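PDB 5CWG: designed helical repeat protein from Synthetic construct, which has no known natural function, having been designed from scratch to fold into a tandem array of helical repeats. Local coordinates for residues A87-R90 / V91-A95. Numbering follows the deposited sequence.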
# COMPACT_ATOMS: atom_id res chain seq x y z
N ALA A 87 1.34 3.16 -4.94
CA ALA A 87 1.90 2.29 -3.93
C ALA A 87 1.36 0.86 -4.08
O ALA A 87 2.10 -0.11 -4.00
CB ALA A 87 1.58 2.81 -2.54
N PHE A 88 0.05 0.74 -4.31
CA PHE A 88 -0.51 -0.57 -4.56
C PHE A 88 0.13 -1.21 -5.79
O PHE A 88 0.42 -2.39 -5.82
CB PHE A 88 -2.03 -0.51 -4.71
CG PHE A 88 -2.61 -1.84 -5.09
CD1 PHE A 88 -2.88 -2.82 -4.13
CD2 PHE A 88 -2.81 -2.16 -6.42
CE1 PHE A 88 -3.35 -4.05 -4.51
CE2 PHE A 88 -3.26 -3.43 -6.78
CZ PHE A 88 -3.54 -4.34 -5.84
N LYS A 89 0.30 -0.43 -6.86
CA LYS A 89 0.90 -0.95 -8.08
C LYS A 89 2.28 -1.55 -7.77
O LYS A 89 2.63 -2.62 -8.29
CB LYS A 89 0.96 0.13 -9.15
CG LYS A 89 1.77 -0.22 -10.39
CD LYS A 89 1.53 0.83 -11.49
CE LYS A 89 2.25 0.61 -12.80
NZ LYS A 89 3.66 0.86 -12.67
N ARG A 90 3.08 -0.89 -6.96
CA ARG A 90 4.36 -1.44 -6.57
C ARG A 90 4.26 -2.75 -5.83
O ARG A 90 5.06 -3.66 -6.03
CB ARG A 90 5.17 -0.41 -5.78
CG ARG A 90 5.58 0.82 -6.65
CD ARG A 90 6.62 1.73 -5.99
NE ARG A 90 6.15 2.33 -4.74
CZ ARG A 90 5.43 3.45 -4.67
NH1 ARG A 90 5.08 4.09 -5.77
NH2 ARG A 90 5.04 3.91 -3.50
N VAL A 91 3.27 -2.87 -4.95
CA VAL A 91 3.03 -4.12 -4.25
C VAL A 91 2.68 -5.23 -5.24
O VAL A 91 3.22 -6.35 -5.15
CB VAL A 91 1.95 -3.95 -3.17
CG1 VAL A 91 1.50 -5.28 -2.62
CG2 VAL A 91 2.49 -3.13 -2.00
N ALA A 92 1.77 -4.91 -6.15
CA ALA A 92 1.36 -5.90 -7.16
C ALA A 92 2.53 -6.33 -8.03
O ALA A 92 2.64 -7.51 -8.37
CB ALA A 92 0.29 -5.33 -8.01
N GLU A 93 3.38 -5.39 -8.40
CA GLU A 93 4.56 -5.71 -9.20
C GLU A 93 5.52 -6.62 -8.47
O GLU A 93 6.07 -7.57 -9.05
CB GLU A 93 5.28 -4.42 -9.67
CG GLU A 93 4.50 -3.64 -10.70
CD GLU A 93 4.97 -2.19 -10.91
OE1 GLU A 93 5.71 -1.61 -10.06
OE2 GLU A 93 4.53 -1.63 -11.92
N ALA A 94 5.74 -6.37 -7.18
CA ALA A 94 6.60 -7.21 -6.38
C ALA A 94 6.00 -8.59 -6.21
O ALA A 94 6.72 -9.61 -6.25
CB ALA A 94 6.88 -6.57 -5.02
N ALA A 95 4.69 -8.65 -5.99
CA ALA A 95 4.02 -9.92 -5.86
C ALA A 95 4.19 -10.74 -7.14
O ALA A 95 4.48 -11.93 -7.10
CB ALA A 95 2.53 -9.70 -5.54
O HOH W 1 5.73 1.32 -10.36
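A87 and V91 meet one turn apart in helix 77-98 of this alpha-helical repeat array, joined by the backbone hydrogen bond from V91 N (i+4) to A87 O (i), 3.1 Å. The valine's CG2 lies beside the same carbonyl oxygen, while both side chains pack on I113 of helix 103-123. F88 continues the buried side: its ring carbon CE2 comes within 4.2 Å of A92 CB, and its side chain also touches helices 27-47, 53-73 and 103-123. K89, partly exposed and also touching helix 27-47, illustrates the i to i+4 lysine-glutamate salt bridge. Its chain runs out straight, with CG anti to the backbone N (chi1 171°), and bends only at the last torsion (chi4 -72°), which brings NZ to E93 OE2 at 2.7 Å. The ammonium takes the syn side of that oxygen, 22° out of the carboxylate plane. R90 bends at chi3 and runs back toward the helix start, where A87 CA sits under one guanidinium face, offset toward the rim; R90 NE stays 6.6 Å from E93 OE1, without charge contact. A water closes the K89-E93 pair into a ring, accepting from K89 NZ at 3.1 Å and donating to E93 OE1 at 2.9 Å.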